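Local coordinates for protein beta-xylanase (Caldicellulosiruptor kristjanssonii, PDB 7NWN) that probably binds plant cell-wall polysaccharide through a calcium-containing family 9 carbohydrate-binding module that belongs to a multimodular, hyperthermostable xylanase-glucuronoyl esterase, at residues 81-86 and 118-123; 158-163 and 200-205; 165-170 and 178-183. One frame throughout, in Å; residues are numbered along the deposited sequence.

Contact 1: residues 81-86 and 118-123; sequences LNSANS and NYNNFK
Leu81 sets its CB over the centre of one face of the Tyr119 ring, and this is the apolar part of the contact. The CB of Leu81 stands 3.8 Å from the centroid of the Tyr119 ring and only 9° off its normal, the geometry of a CH-pi contact over the face, while CD1 of Leu81 reaches CD2 of Tyr119 at 3.8 Å. The two side chains run past each other in opposite directions.

The polar part is a single hydroxyl pair: Ser83 OG and Tyr119 OH are hydrogen-bonded at 2.6 Å, and either may be the donor. With CG of Tyr119 set between its backbone N and carbonyl carbon (chi1 60°), the ring reaches across from its turn to the other loop.

That turn is a type I beta turn, Asn118 to Asn121, linking strands 112-118 and 123-125 of the beta-sandwich expected of this module family. It is braced by Asn118, whose OD1 takes the N-H of Phe122 at 2.9 Å from above the carbonyl plane. Within the other loop, Asn82 OD1 accepts from Ala84 N at 2.9 Å, an Asx turn. A leucine in place of Tyr119 would probably leave Ser83 OG without its hydroxyl partner and Leu81 without the flat face it covers. Leu139 and Tyr144, from strands 133-140 and 143-151, also touch both Leu81 and Tyr119.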
# COMPACT_ATOMS: atom_id res chain seq x y z
N LEU A 81 3.84 8.86 -17.32
CA LEU A 81 2.98 9.20 -16.20
C LEU A 81 1.91 10.17 -16.66
O LEU A 81 2.20 11.20 -17.25
CB LEU A 81 3.79 9.79 -15.04
CG LEU A 81 4.91 8.87 -14.55
CD1 LEU A 81 5.64 9.52 -13.37
CD2 LEU A 81 4.35 7.49 -14.18
N ASN A 82 0.66 9.85 -16.33
CA ASN A 82 -0.46 10.69 -16.71
C ASN A 82 -1.46 10.78 -15.55
O ASN A 82 -1.81 9.78 -14.96
CB ASN A 82 -1.11 10.11 -17.97
CG ASN A 82 -2.11 11.12 -18.49
OD1 ASN A 82 -3.19 11.31 -17.90
ND2 ASN A 82 -1.70 11.84 -19.53
N SER A 83 -1.87 11.98 -15.24
CA SER A 83 -2.88 12.24 -14.24
C SER A 83 -3.82 13.33 -14.75
O SER A 83 -4.41 14.04 -13.93
CB SER A 83 -2.28 12.68 -12.91
OG SER A 83 -1.33 13.73 -13.06
N ALA A 84 -4.01 13.43 -16.08
CA ALA A 84 -4.91 14.45 -16.62
C ALA A 84 -6.41 14.11 -16.43
O ALA A 84 -7.21 15.02 -16.28
CB ALA A 84 -4.55 14.79 -18.06
N ASN A 85 -6.81 12.82 -16.32
CA ASN A 85 -8.21 12.44 -16.11
C ASN A 85 -8.69 12.93 -14.74
O ASN A 85 -7.96 12.80 -13.78
CB ASN A 85 -8.39 10.92 -16.20
CG ASN A 85 -9.82 10.48 -16.50
OD1 ASN A 85 -10.75 10.78 -15.75
ND2 ASN A 85 -9.98 9.76 -17.59
N SER A 86 -9.93 13.45 -14.62
CA SER A 86 -10.40 13.91 -13.32
C SER A 86 -10.88 12.75 -12.43
O SER A 86 -11.11 12.94 -11.24
CB SER A 86 -11.47 14.95 -13.45
OG SER A 86 -12.56 14.35 -14.13
N ASN A 118 -1.69 9.32 -6.20
CA ASN A 118 -1.06 9.35 -7.52
C ASN A 118 0.42 9.76 -7.43
O ASN A 118 0.90 10.11 -6.35
CB ASN A 118 -1.89 10.21 -8.48
CG ASN A 118 -1.73 11.71 -8.32
OD1 ASN A 118 -0.87 12.21 -7.60
ND2 ASN A 118 -2.54 12.47 -9.05
N TYR A 119 1.13 9.77 -8.57
CA TYR A 119 2.58 9.97 -8.57
C TYR A 119 2.90 11.41 -8.16
O TYR A 119 4.03 11.62 -7.77
CB TYR A 119 3.21 9.63 -9.94
CG TYR A 119 2.66 10.48 -11.06
CD1 TYR A 119 1.48 10.13 -11.71
CD2 TYR A 119 3.24 11.70 -11.38
CE1 TYR A 119 0.93 10.93 -12.70
CE2 TYR A 119 2.71 12.50 -12.39
CZ TYR A 119 1.55 12.13 -13.05
OH TYR A 119 0.97 12.94 -14.00
N ASN A 120 1.94 12.36 -8.22
CA ASN A 120 2.12 13.74 -7.74
C ASN A 120 1.74 13.90 -6.26
O ASN A 120 1.63 15.04 -5.76
CB ASN A 120 1.34 14.78 -8.56
CG ASN A 120 1.98 14.97 -9.91
OD1 ASN A 120 3.21 14.87 -10.03
ND2 ASN A 120 1.17 15.13 -10.93
N ASN A 121 1.47 12.76 -5.61
CA ASN A 121 1.15 12.73 -4.18
C ASN A 121 -0.26 13.23 -3.84
O ASN A 121 -0.52 13.57 -2.67
CB ASN A 121 2.13 13.54 -3.32
CG ASN A 121 2.16 12.98 -1.90
OD1 ASN A 121 2.10 11.77 -1.72
ND2 ASN A 121 2.31 13.86 -0.92
N PHE A 122 -1.15 13.23 -4.86
CA PHE A 122 -2.55 13.60 -4.66
C PHE A 122 -3.28 12.38 -4.11
O PHE A 122 -3.33 11.32 -4.75
CB PHE A 122 -3.18 14.07 -5.99
CG PHE A 122 -4.67 14.30 -5.91
CD1 PHE A 122 -5.18 15.33 -5.13
CD2 PHE A 122 -5.57 13.47 -6.58
CE1 PHE A 122 -6.55 15.54 -5.02
CE2 PHE A 122 -6.94 13.69 -6.49
CZ PHE A 122 -7.43 14.72 -5.69
N LYS A 123 -3.86 12.53 -2.93
CA LYS A 123 -4.51 11.42 -2.24
C LYS A 123 -6.03 11.50 -2.35
O LYS A 123 -6.61 12.57 -2.21
CB LYS A 123 -4.21 11.53 -0.74
CG LYS A 123 -2.76 11.24 -0.35
CD LYS A 123 -2.48 11.91 1.02
CE LYS A 123 -2.12 13.38 0.93
NZ LYS A 123 -0.81 13.63 0.24

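Contact 2: residues 158-163 and 200-205; sequences NGTIMG and IKLKGR
Asn158 meets the backbone of Arg205 with both ends of its amide. Arg205 N donates to Asn158 OD1 at 2.8 Å, in the carbonyl plane and on a lone pair, with an N-H...O angle of 167°. Asn158 ND2 returns a bond to Arg205 O, also 2.8 Å and in the carbonyl plane of its acceptor, and that oxygen lies in the Asn158 amide plane. Two nearly straight bonds to one residue fix the rotation of the amide.

Further along, Met162 and Ile200 cross at a slant. The Met162 chain bends at its last torsion (chi3 -70°), which carries CE to 3.6 Å from CD1 of Ile200 and to 3.9 Å from CD1 of Leu202. Leu202 in turn lies beside Thr160, the two pointing the same way, with CB of Thr160 4.0 Å from CD1 of Leu202. On the other face CG1 of Ile161 packs on the aliphatic stem of Lys201, 4.0 Å from its CG.

These side chains hang on an antiparallel ladder in which Ile161 and Lys201 form a non-hydrogen-bonded pair and Met162 and Ile200 a hydrogen-bonded one. Beyond the regular pairing, Gly159 N donates to Leu202 O at 2.6 Å. Gly159 has a positive phi of 94°, at which a CB would press on the preceding carbonyl oxygen.

Strand 22-25 runs parallel to strand 198-202 and pairs with it, whereas strand 93-99 borders strand 161-171. Leu98 touches Met162 and Ile200, and Trp65 of strand 58-66 packs against Asn158, Leu202 and Arg205.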
# COMPACT_ATOMS: atom_id res chain seq x y z
N ASN A 158 2.39 -8.65 17.87
CA ASN A 158 2.88 -9.78 17.09
C ASN A 158 1.77 -10.80 16.93
O ASN A 158 1.12 -11.11 17.91
CB ASN A 158 4.02 -10.48 17.81
CG ASN A 158 5.30 -9.66 17.81
OD1 ASN A 158 5.69 -9.10 16.78
ND2 ASN A 158 5.98 -9.65 18.95
N GLY A 159 1.57 -11.28 15.70
CA GLY A 159 0.54 -12.26 15.40
C GLY A 159 -0.78 -11.64 14.92
O GLY A 159 -1.58 -12.37 14.35
N THR A 160 -1.00 -10.33 15.11
CA THR A 160 -2.12 -9.65 14.46
C THR A 160 -2.21 -10.03 12.98
O THR A 160 -1.19 -10.12 12.29
CB THR A 160 -2.04 -8.13 14.57
OG1 THR A 160 -2.07 -7.88 15.97
CG2 THR A 160 -3.20 -7.40 13.90
N ILE A 161 -3.45 -10.30 12.52
CA ILE A 161 -3.69 -10.54 11.10
C ILE A 161 -4.66 -9.47 10.62
O ILE A 161 -5.66 -9.22 11.30
CB ILE A 161 -4.17 -11.96 10.76
CG1 ILE A 161 -3.14 -13.01 11.19
CG2 ILE A 161 -4.48 -12.11 9.27
CD1 ILE A 161 -3.63 -14.43 11.08
N MET A 162 -4.31 -8.86 9.47
CA MET A 162 -5.24 -7.95 8.80
C MET A 162 -5.45 -8.40 7.35
O MET A 162 -4.63 -9.12 6.78
CB MET A 162 -4.75 -6.50 8.86
CG MET A 162 -4.71 -5.98 10.28
SD MET A 162 -4.02 -4.31 10.48
CE MET A 162 -2.30 -4.61 10.10
N GLY A 163 -6.61 -8.03 6.79
CA GLY A 163 -6.75 -8.16 5.35
C GLY A 163 -6.06 -6.96 4.68
O GLY A 163 -6.11 -5.84 5.19
N ILE A 200 -2.01 -9.96 5.75
CA ILE A 200 -0.72 -9.65 6.31
C ILE A 200 -0.75 -10.11 7.77
O ILE A 200 -1.74 -9.90 8.48
CB ILE A 200 -0.42 -8.13 6.19
CG1 ILE A 200 -1.47 -7.25 6.87
CG2 ILE A 200 -0.25 -7.80 4.71
CD1 ILE A 200 -1.18 -5.74 6.87
N LYS A 201 0.37 -10.67 8.21
CA LYS A 201 0.52 -11.03 9.61
C LYS A 201 1.76 -10.30 10.15
O LYS A 201 2.84 -10.40 9.53
CB LYS A 201 0.64 -12.55 9.75
CG LYS A 201 0.81 -13.07 11.18
CD LYS A 201 0.53 -14.55 11.28
CE LYS A 201 0.43 -15.09 12.69
NZ LYS A 201 1.11 -16.40 12.68
N LEU A 202 1.56 -9.55 11.23
CA LEU A 202 2.57 -8.72 11.88
C LEU A 202 3.42 -9.59 12.79
O LEU A 202 2.87 -10.37 13.58
CB LEU A 202 1.86 -7.65 12.71
CG LEU A 202 0.81 -6.84 11.94
CD1 LEU A 202 0.39 -5.61 12.72
CD2 LEU A 202 1.33 -6.50 10.57
N LYS A 203 4.75 -9.49 12.61
CA LYS A 203 5.72 -10.16 13.48
C LYS A 203 6.90 -9.22 13.82
O LYS A 203 7.03 -8.10 13.29
CB LYS A 203 6.22 -11.39 12.72
CG LYS A 203 7.09 -11.08 11.50
CD LYS A 203 7.72 -12.33 10.93
CE LYS A 203 8.80 -12.13 9.89
NZ LYS A 203 9.80 -11.14 10.36
N GLY A 204 7.74 -9.67 14.78
CA GLY A 204 9.12 -9.21 14.96
C GLY A 204 9.26 -8.10 16.00
O GLY A 204 10.31 -7.47 16.09
N ARG A 205 8.19 -7.77 16.73
CA ARG A 205 8.35 -6.72 17.72
C ARG A 205 8.97 -7.33 18.97
O ARG A 205 8.44 -8.32 19.47
CB ARG A 205 7.00 -6.14 18.13
CG ARG A 205 7.17 -4.89 18.98
CD ARG A 205 5.81 -4.54 19.50
NE ARG A 205 5.88 -3.25 20.14
CZ ARG A 205 6.12 -3.08 21.43
NH1 ARG A 205 6.30 -4.14 22.22
NH2 ARG A 205 6.17 -1.86 21.93

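Contact 3: residues 165-170 and 178-183; sequences EFQVNE and VATINM
Asn182 extends its amide nitrogen to two acceptors at once. Its ND2 bonds OE2 of Glu165 at 2.9 Å, approaching from above the carboxylate plane, and OE1 of Gln167 at 3.0 Å; both acceptors lie near the plane of the Asn182 amide. The Glu165 side chain crosses Asn182 at about a right angle, whereas Gln167 runs alongside it with the two amide planes 63° apart.

The second shell holds these groups in place. Gln167 NE2 donates to Asn169 OD1 at 2.9 Å, which ties down the other end of the Gln167 amide. A bend at chi2 (60°) folds Glu165 back, and its OE1 accepts the N-H of Phe166 at 2.9 Å; Asp185 N is a further donor to OE2. Asn169 ND2 is bound by Glu95.

On the reverse face CB of Val168 packs on CB of Ile181 at 4.1 Å. The backbones form an antiparallel hairpin in which the N-to-C directions of the short strand segments lie 161° apart. At its loop end Val178 and Ala179 both face Glu170, a classic beta bulge: Glu170 O accepts from Val178 N at 2.8 Å and from Ala179 N at 3.3 Å.

Strand 161-171 is paired on its other side with strand 93-99, and strand 177-182 with the short strand 50-51. Strand 58-66, from the second sheet, covers the Val168 face, where Ala59 touches Val168 and Phe61 stacks on Phe166.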
# COMPACT_ATOMS: atom_id res chain seq x y z
N GLU A 165 -4.89 -5.38 0.52
CA GLU A 165 -4.67 -5.47 -0.92
C GLU A 165 -3.82 -4.26 -1.36
O GLU A 165 -3.85 -3.22 -0.71
CB GLU A 165 -6.02 -5.58 -1.66
CG GLU A 165 -5.98 -5.54 -3.21
CD GLU A 165 -5.19 -6.62 -3.93
OE1 GLU A 165 -4.08 -7.04 -3.45
OE2 GLU A 165 -5.65 -7.07 -5.01
N PHE A 166 -3.09 -4.44 -2.47
CA PHE A 166 -2.29 -3.45 -3.17
C PHE A 166 -2.67 -3.48 -4.66
O PHE A 166 -2.72 -4.55 -5.27
CB PHE A 166 -0.80 -3.74 -2.96
CG PHE A 166 0.11 -2.75 -3.63
CD1 PHE A 166 0.34 -1.49 -3.08
CD2 PHE A 166 0.69 -3.06 -4.86
CE1 PHE A 166 1.14 -0.57 -3.74
CE2 PHE A 166 1.48 -2.13 -5.52
CZ PHE A 166 1.70 -0.89 -4.95
N GLN A 167 -2.88 -2.31 -5.25
CA GLN A 167 -3.18 -2.16 -6.67
C GLN A 167 -2.41 -0.96 -7.27
O GLN A 167 -2.27 0.09 -6.65
CB GLN A 167 -4.68 -1.87 -6.84
CG GLN A 167 -5.12 -1.95 -8.30
CD GLN A 167 -6.63 -1.84 -8.36
OE1 GLN A 167 -7.38 -2.67 -7.82
NE2 GLN A 167 -7.09 -0.78 -9.00
N VAL A 168 -1.97 -1.14 -8.53
CA VAL A 168 -1.46 -0.03 -9.31
C VAL A 168 -2.45 0.20 -10.44
O VAL A 168 -2.80 -0.75 -11.13
CB VAL A 168 -0.09 -0.42 -9.90
CG1 VAL A 168 0.43 0.59 -10.93
CG2 VAL A 168 0.92 -0.69 -8.79
N ASN A 169 -2.83 1.45 -10.65
CA ASN A 169 -3.55 1.89 -11.84
C ASN A 169 -2.53 2.47 -12.83
O ASN A 169 -1.78 3.40 -12.47
CB ASN A 169 -4.51 2.99 -11.45
CG ASN A 169 -5.52 2.48 -10.42
OD1 ASN A 169 -6.05 1.37 -10.56
ND2 ASN A 169 -5.82 3.29 -9.41
N GLU A 170 -2.49 1.90 -14.04
CA GLU A 170 -1.65 2.41 -15.09
C GLU A 170 -2.47 3.17 -16.13
O GLU A 170 -3.34 2.57 -16.77
CB GLU A 170 -0.91 1.34 -15.89
CG GLU A 170 -0.02 2.12 -16.88
CD GLU A 170 0.39 1.28 -18.05
OE1 GLU A 170 0.22 0.02 -17.98
OE2 GLU A 170 0.86 1.88 -19.01
N VAL A 178 -5.44 2.08 -18.59
CA VAL A 178 -5.39 1.02 -19.56
C VAL A 178 -5.06 -0.31 -18.91
O VAL A 178 -5.15 -1.32 -19.60
CB VAL A 178 -4.45 1.32 -20.74
CG1 VAL A 178 -4.90 2.60 -21.44
CG2 VAL A 178 -2.98 1.45 -20.34
N ALA A 179 -4.62 -0.31 -17.64
CA ALA A 179 -4.21 -1.55 -17.00
C ALA A 179 -4.25 -1.39 -15.48
O ALA A 179 -4.20 -0.28 -14.97
CB ALA A 179 -2.87 -2.01 -17.47
N THR A 180 -4.38 -2.53 -14.78
CA THR A 180 -4.26 -2.62 -13.34
C THR A 180 -3.30 -3.73 -13.03
O THR A 180 -3.16 -4.67 -13.81
CB THR A 180 -5.58 -2.86 -12.60
OG1 THR A 180 -6.11 -4.12 -13.02
CG2 THR A 180 -6.58 -1.73 -12.74
N ILE A 181 -2.61 -3.55 -11.90
CA ILE A 181 -1.81 -4.61 -11.30
C ILE A 181 -2.30 -4.81 -9.87
O ILE A 181 -2.51 -3.83 -9.16
CB ILE A 181 -0.32 -4.26 -11.35
CG1 ILE A 181 0.08 -3.64 -12.70
CG2 ILE A 181 0.51 -5.50 -11.01
CD1 ILE A 181 1.56 -3.30 -12.80
N ASN A 182 -2.51 -6.08 -9.49
CA ASN A 182 -2.98 -6.41 -8.16
C ASN A 182 -2.06 -7.44 -7.50
O ASN A 182 -1.40 -8.21 -8.19
CB ASN A 182 -4.42 -6.93 -8.15
CG ASN A 182 -5.38 -5.79 -8.36
OD1 ASN A 182 -5.53 -5.34 -9.50
ND2 ASN A 182 -5.95 -5.29 -7.26
N MET A 183 -2.01 -7.40 -6.16
CA MET A 183 -1.21 -8.36 -5.41
C MET A 183 -2.04 -9.66 -5.27
O MET A 183 -1.53 -10.72 -5.61
CB MET A 183 -0.81 -7.82 -4.01
CG MET A 183 0.08 -8.80 -3.21
SD MET A 183 1.62 -9.10 -4.04
CE MET A 183 1.86 -10.82 -3.62
O HOH W 1 -8.15 -4.83 -9.99

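In the fold
Contacts 2 and 3 share strand 161-171: its first residues pair with strand 198-202 and its later ones with strand 177-182. The two contacts lie on opposite sides of the chain's centre, their centres about 24 Å apart. Contact 1 is a surface meeting of two loops, its centre about 14 Å from that of contact 3 and about 32 Å from that of contact 2. Contacts 1 and 3 probably both approach the calcium held by Asp78, Val80, Asp92 and Ala171, since Leu81 and Glu170 adjoin Val80 and Ala171: the Leu81 side chain lies about 5 Å from a calcium ion and that of Glu170 about 4 Å. Contact 2 is more distant from metal, the Met162 side chain lying about 8 Å from a calcium.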